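Local coordinates for transcriptional regulatory protein RcsB (Salmonella enterica subsp. enterica serovar Typhimurium, PDB 6EO3) that is the response regulator of the Rcs signalling system and probably binds regulatory DNA to control transcription of numerous genes, with or without RcsA, at residues L53-S58 against L81-L86; V85-N90 against E104-K109. The protein carries 1 engineered substitution. All coordinates share one frame; numbering follows the deposited sequence.

Contact 1: residues L53-S58 against L81-L86; sequences LITDLS and LSIIVL
A first torsion of -157° swings the Leu-86 side chain toward its own carbonyl carbon, and from there its CD2 methyl passes obliquely over to the CG2 branch of Ile-54, 4.1 Å away. Val-85 turns CG1 beside its carbonyl carbon (chi1 168°), where the methyl meets CB and CD1 of Leu-57. These contacts lie between the neighbouring parallel strands 52-56 and 82-87, and the turn after the first, in the sheet of the CheY-like receiver domain; helix 68-77 joins the two strands as a beta-alpha-beta unit. The pairing is a clear case of how such a sheet is sealed on both faces. Ile-54, Asp-56, Ile-84 and Leu-86 share one face, where helix 112-125 lies on Ile-84 and Leu-86; Leu-53, Thr-55, Ile-83 and Val-85 share the other, where helix 68-77 rests on the last three.

Between the faces the backbone follows the regular parallel pattern. Leu-53 donates its N-H to Ser-82 O and returns its own O to Ile-84 N, and Thr-55 does the same with Ile-84 O and Leu-86 N. The Leu-86 N to Thr-55 O bond is the shortest of these at 2.7 Å. Where the first strand ends, Leu-57 N still reaches Leu-86 O at 3.1 Å, but through a bent bond (139° at the hydrogen). Leu-86 O also receives a CA-H contact from Asp-56, the predicted phosphorylation site, which carries no phosphoryl group here. The carboxylate OD1 of Asp-56 is salt-bridged to Lys-109 NZ, and Ser-58 N adds a weak bond to it. On the backbone side, the hydroxyl OG1 of Thr-55 donates to the Asp-56 carbonyl O, 3.0 Å away.

Contact 2: residues V85-N90 against E104-K109; sequences VLTMNN and EGIVLK
Val-85 and Ile-106, Leu-86 and Val-107, and Thr-87 and Leu-108 face one another as parallel beta bridges, and four backbone hydrogen bonds stitch the pairing together. Val-85 N donates to Gly-105 O, and Val-85 O receives Val-107 N; further on, Thr-87 N donates to Val-107 O. The last bond, Lys-109 N to Thr-87 O at 2.8 Å, forms as strand 105-108 gives way to the turn that follows.

Apolar packing differs between the faces. Leu-86 CD1 lies obliquely against Val-107 CG1 at 3.8 Å, beneath helix 112-125. On the other face, Val-85 CB meets Ile-106 CG1 at 4.2 Å, and Ile-106 also presses into helix 92-99.

The stem of Lys-109 does a different job. The Lys-109 and Leu-86 side chains cross at about a right angle, CG to CG 4.0 Å, and Lys-109 CB sits 3.6 Å from the sulfur SD of Met-88. A bend farther along the chain (chi3 -65°) then carries NZ to salt bridges with Asp-10 and Asp-56.

Among polar side chains, Thr-87 turns OG1 anti to its N, where it accepts Asn-89 N at 3.0 Å and closes an ST turn at the strand's end. Asn-89 OD1 accepts from Asn-91 N, and its ND2 bonds to Gly-165 O of the second subunit.

A threonine ending one strand and a lysine just after the next, beside an acidic cluster and the predicted phosphoacceptor aspartate, form the arrangement characteristic of the response-regulator receiver site.

The two contacts lie side by side in one parallel sheet, their centres about 8 Å apart, with strand 82-87 as the common member and Val-85 and Leu-86 shared. In chain order, 53-58 comes first, then 81-86 running into 85-90, then 104-109; helices 68-77 and 92-99 make the successive crossovers, giving two overlapping beta-alpha-beta units of the receiver domain. They also touch at both ends. Ile-83 N probably bonds to Glu-104 OE2 (2.9 Å) at the strand starts, and the salt bridge from Asp-56 OD1 to Lys-109 NZ (3.2 Å) ties the strand ends. Those carboxyl ends gather the predicted phosphorylation site, and both contacts there reach the second subunit.

Contact 1: residues L53-S58 against L81-L86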
loop_
_atom_site.group_PDB
_atom_site.type_symbol
_atom_site.label_atom_id
_atom_site.label_comp_id
_atom_site.label_asym_id
_atom_site.label_seq_id
_atom_site.Cartn_x
_atom_site.Cartn_y
_atom_site.Cartn_z
ATOM N N LEU A 53 -20.819 -16.804 -7.456
ATOM C CA LEU A 53 -21.399 -15.482 -7.561
ATOM C C LEU A 53 -20.691 -14.775 -8.688
ATOM O O LEU A 53 -19.469 -14.752 -8.734
ATOM C CB LEU A 53 -21.153 -14.716 -6.268
ATOM C CG LEU A 53 -21.406 -13.211 -6.207
ATOM C CD1 LEU A 53 -22.860 -12.881 -6.508
ATOM C CD2 LEU A 53 -21.016 -12.725 -4.813
ATOM N N ILE A 54 -21.462 -14.215 -9.603
ATOM C CA ILE A 54 -20.924 -13.365 -10.638
ATOM C C ILE A 54 -21.411 -11.968 -10.285
ATOM O O ILE A 54 -22.611 -11.673 -10.378
ATOM C CB ILE A 54 -21.401 -13.793 -12.039
ATOM C CG1 ILE A 54 -20.975 -15.239 -12.310
ATOM C CG2 ILE A 54 -20.810 -12.888 -13.110
ATOM C CD1 ILE A 54 -21.735 -15.893 -13.440
ATOM N N THR A 55 -20.472 -11.128 -9.853
ATOM C CA THR A 55 -20.801 -9.800 -9.367
ATOM C C THR A 55 -19.987 -8.675 -10.020
ATOM O O THR A 55 -18.797 -8.802 -10.310
ATOM C CB THR A 55 -20.653 -9.682 -7.832
ATOM O OG1 THR A 55 -21.048 -8.366 -7.427
ATOM C CG2 THR A 55 -19.205 -9.932 -7.372
ATOM N N ASP A 56 -20.678 -7.567 -10.223
ATOM C CA ASP A 56 -20.087 -6.339 -10.662
ATOM C C ASP A 56 -19.240 -5.786 -9.523
ATOM O O ASP A 56 -19.592 -5.900 -8.347
ATOM C CB ASP A 56 -21.194 -5.363 -11.032
ATOM C CG ASP A 56 -20.678 -4.027 -11.523
ATOM O OD1 ASP A 56 -19.505 -3.924 -11.984
ATOM O OD2 ASP A 56 -21.490 -3.071 -11.469
ATOM N N LEU A 57 -18.107 -5.201 -9.887
ATOM C CA LEU A 57 -17.203 -4.647 -8.913
ATOM C C LEU A 57 -17.790 -3.415 -8.236
ATOM O O LEU A 57 -17.526 -3.181 -7.073
ATOM C CB LEU A 57 -15.872 -4.304 -9.583
ATOM C CG LEU A 57 -14.685 -3.986 -8.662
ATOM C CD1 LEU A 57 -14.602 -4.936 -7.467
ATOM C CD2 LEU A 57 -13.403 -4.037 -9.484
ATOM N N SER A 58 -18.586 -2.641 -8.962
ATOM C CA SER A 58 -19.161 -1.395 -8.449
ATOM C C SER A 58 -20.679 -1.455 -8.449
ATOM O O SER A 58 -21.304 -1.363 -9.494
ATOM C CB SER A 58 -18.701 -0.199 -9.301
ATOM O OG SER A 58 -18.976 -0.412 -10.681
ATOM N N LEU A 81 -17.888 -20.144 -1.377
ATOM C CA LEU A 81 -18.440 -19.513 -2.562
ATOM C C LEU A 81 -17.357 -19.074 -3.546
ATOM O O LEU A 81 -16.459 -18.311 -3.196
ATOM C CB LEU A 81 -19.270 -18.316 -2.130
ATOM C CG LEU A 81 -20.138 -17.623 -3.164
ATOM C CD1 LEU A 81 -21.240 -18.518 -3.723
ATOM C CD2 LEU A 81 -20.727 -16.386 -2.508
ATOM N N SER A 82 -17.443 -19.570 -4.775
ATOM C CA SER A 82 -16.527 -19.168 -5.830
ATOM C C SER A 82 -16.997 -17.852 -6.447
ATOM O O SER A 82 -18.170 -17.707 -6.784
ATOM C CB SER A 82 -16.455 -20.250 -6.895
ATOM O OG SER A 82 -15.760 -21.368 -6.394
ATOM N N ILE A 83 -16.082 -16.900 -6.595
ATOM C CA ILE A 83 -16.443 -15.540 -7.023
ATOM C C ILE A 83 -15.766 -15.160 -8.328
ATOM O O ILE A 83 -14.544 -15.139 -8.411
ATOM C CB ILE A 83 -16.071 -14.491 -5.946
ATOM C CG1 ILE A 83 -16.745 -14.827 -4.617
ATOM C CG2 ILE A 83 -16.501 -13.099 -6.375
ATOM C CD1 ILE A 83 -16.153 -14.112 -3.429
ATOM N N ILE A 84 -16.574 -14.854 -9.338
ATOM C CA ILE A 84 -16.083 -14.223 -10.566
ATOM C C ILE A 84 -16.443 -12.755 -10.508
ATOM O O ILE A 84 -17.616 -12.416 -10.525
ATOM C CB ILE A 84 -16.700 -14.847 -11.842
ATOM C CG1 ILE A 84 -16.362 -16.337 -11.906
ATOM C CG2 ILE A 84 -16.201 -14.146 -13.105
ATOM C CD1 ILE A 84 -17.164 -17.088 -12.943
ATOM N N VAL A 85 -15.439 -11.880 -10.455
ATOM C CA VAL A 85 -15.686 -10.443 -10.518
ATOM C C VAL A 85 -15.834 -9.957 -11.969
ATOM O O VAL A 85 -15.022 -10.238 -12.832
ATOM C CB VAL A 85 -14.609 -9.647 -9.762
ATOM C CG1 VAL A 85 -14.701 -8.160 -10.070
ATOM C CG2 VAL A 85 -14.783 -9.859 -8.273
ATOM N N LEU A 86 -16.895 -9.205 -12.206
ATOM C CA LEU A 86 -17.228 -8.714 -13.520
ATOM C C LEU A 86 -17.060 -7.205 -13.477
ATOM O O LEU A 86 -17.715 -6.530 -12.689
ATOM C CB LEU A 86 -18.667 -9.111 -13.857
ATOM C CG LEU A 86 -19.082 -9.196 -15.324
ATOM C CD1 LEU A 86 -18.304 -10.258 -16.082
ATOM C CD2 LEU A 86 -20.580 -9.477 -15.421
#

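Contact 2: residues V85-N90 against E104-K109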
loop_
_atom_site.group_PDB
_atom_site.type_symbol
_atom_site.label_atom_id
_atom_site.label_comp_id
_atom_site.label_asym_id
_atom_site.label_seq_id
_atom_site.Cartn_x
_atom_site.Cartn_y
_atom_site.Cartn_z
ATOM N N VAL A 85 -15.439 -11.880 -10.455
ATOM C CA VAL A 85 -15.686 -10.443 -10.518
ATOM C C VAL A 85 -15.834 -9.957 -11.969
ATOM O O VAL A 85 -15.022 -10.238 -12.832
ATOM C CB VAL A 85 -14.609 -9.647 -9.762
ATOM C CG1 VAL A 85 -14.701 -8.160 -10.070
ATOM C CG2 VAL A 85 -14.783 -9.859 -8.273
ATOM N N LEU A 86 -16.895 -9.205 -12.206
ATOM C CA LEU A 86 -17.228 -8.714 -13.520
ATOM C C LEU A 86 -17.060 -7.205 -13.477
ATOM O O LEU A 86 -17.715 -6.530 -12.689
ATOM C CB LEU A 86 -18.667 -9.111 -13.857
ATOM C CG LEU A 86 -19.082 -9.196 -15.324
ATOM C CD1 LEU A 86 -18.304 -10.258 -16.082
ATOM C CD2 LEU A 86 -20.580 -9.477 -15.421
ATOM N N THR A 87 -16.164 -6.667 -14.292
ATOM C CA THR A 87 -15.885 -5.248 -14.201
ATOM C C THR A 87 -15.736 -4.564 -15.556
ATOM O O THR A 87 -15.273 -5.135 -16.535
ATOM C CB THR A 87 -14.650 -4.957 -13.311
ATOM O OG1 THR A 87 -14.488 -3.532 -13.151
ATOM C CG2 THR A 87 -13.383 -5.560 -13.904
ATOM N N MET A 88 -16.155 -3.316 -15.573
ATOM C CA MET A 88 -16.032 -2.475 -16.728
ATOM C C MET A 88 -14.656 -1.793 -16.711
ATOM O O MET A 88 -14.203 -1.286 -17.727
ATOM C CB MET A 88 -17.167 -1.453 -16.699
ATOM C CG MET A 88 -17.709 -1.085 -18.058
ATOM S SD MET A 88 -18.522 -2.422 -18.951
ATOM C CE MET A 88 -18.930 -1.490 -20.428
ATOM N N ASN A 89 -13.986 -1.829 -15.560
ATOM C CA ASN A 89 -12.718 -1.145 -15.339
ATOM C C ASN A 89 -11.564 -1.934 -15.913
ATOM O O ASN A 89 -11.307 -3.052 -15.477
ATOM C CB ASN A 89 -12.507 -0.970 -13.832
ATOM C CG ASN A 89 -11.429 0.050 -13.489
ATOM O OD1 ASN A 89 -10.505 0.309 -14.265
ATOM N ND2 ASN A 89 -11.549 0.640 -12.305
ATOM N N ASN A 90 -10.850 -1.344 -16.868
ATOM C CA ASN A 90 -9.726 -2.027 -17.507
ATOM C C ASN A 90 -8.345 -1.598 -16.993
ATOM O O ASN A 90 -7.339 -1.876 -17.636
ATOM C CB ASN A 90 -9.813 -1.916 -19.043
ATOM C CG ASN A 90 -9.653 -0.492 -19.561
ATOM O OD1 ASN A 90 -9.367 0.445 -18.807
ATOM N ND2 ASN A 90 -9.841 -0.324 -20.866
ATOM N N GLU A 104 -11.846 -16.507 -7.714
ATOM C CA GLU A 104 -11.785 -17.583 -8.688
ATOM C C GLU A 104 -11.774 -17.098 -10.139
ATOM O O GLU A 104 -11.504 -17.869 -11.048
ATOM C CB GLU A 104 -12.933 -18.565 -8.437
ATOM C CG GLU A 104 -12.749 -19.445 -7.200
ATOM C CD GLU A 104 -12.688 -18.664 -5.889
ATOM O OE1 GLU A 104 -11.854 -19.003 -5.031
ATOM O OE2 GLU A 104 -13.464 -17.706 -5.701
ATOM N N GLY A 105 -12.073 -15.825 -10.364
ATOM C CA GLY A 105 -12.010 -15.268 -11.714
ATOM C C GLY A 105 -12.284 -13.783 -11.801
ATOM O O GLY A 105 -13.011 -13.227 -10.986
ATOM N N ILE A 106 -11.688 -13.135 -12.796
ATOM C CA ILE A 106 -12.062 -11.769 -13.152
ATOM C C ILE A 106 -12.292 -11.688 -14.666
ATOM O O ILE A 106 -11.534 -12.276 -15.444
ATOM C CB ILE A 106 -11.011 -10.746 -12.676
ATOM C CG1 ILE A 106 -11.586 -9.331 -12.716
ATOM C CG2 ILE A 106 -9.747 -10.835 -13.514
ATOM C CD1 ILE A 106 -10.669 -8.297 -12.093
ATOM N N VAL A 107 -13.344 -10.974 -15.067
ATOM C CA VAL A 107 -13.767 -10.908 -16.465
ATOM C C VAL A 107 -14.188 -9.481 -16.817
ATOM O O VAL A 107 -14.905 -8.822 -16.058
ATOM C CB VAL A 107 -14.940 -11.884 -16.743
ATOM C CG1 VAL A 107 -15.490 -11.727 -18.157
ATOM C CG2 VAL A 107 -14.513 -13.327 -16.514
ATOM N N LEU A 108 -13.742 -9.005 -17.976
ATOM C CA LEU A 108 -14.131 -7.681 -18.450
ATOM C C LEU A 108 -15.531 -7.769 -18.982
ATOM O O LEU A 108 -15.836 -8.617 -19.832
ATOM C CB LEU A 108 -13.178 -7.167 -19.527
ATOM C CG LEU A 108 -11.784 -6.834 -18.998
ATOM C CD1 LEU A 108 -10.892 -6.421 -20.147
ATOM C CD2 LEU A 108 -11.842 -5.720 -17.965
ATOM N N LYS A 109 -16.383 -6.887 -18.470
ATOM C CA LYS A 109 -17.817 -6.935 -18.739
ATOM C C LYS A 109 -18.105 -6.781 -20.230
ATOM O O LYS A 109 -19.041 -7.383 -20.752
ATOM C CB LYS A 109 -18.534 -5.847 -17.925
ATOM C CG LYS A 109 -20.027 -6.074 -17.712
ATOM C CD LYS A 109 -20.692 -4.899 -16.998
ATOM C CE LYS A 109 -20.174 -4.738 -15.579
ATOM N NZ LYS A 109 -21.007 -3.821 -14.753
#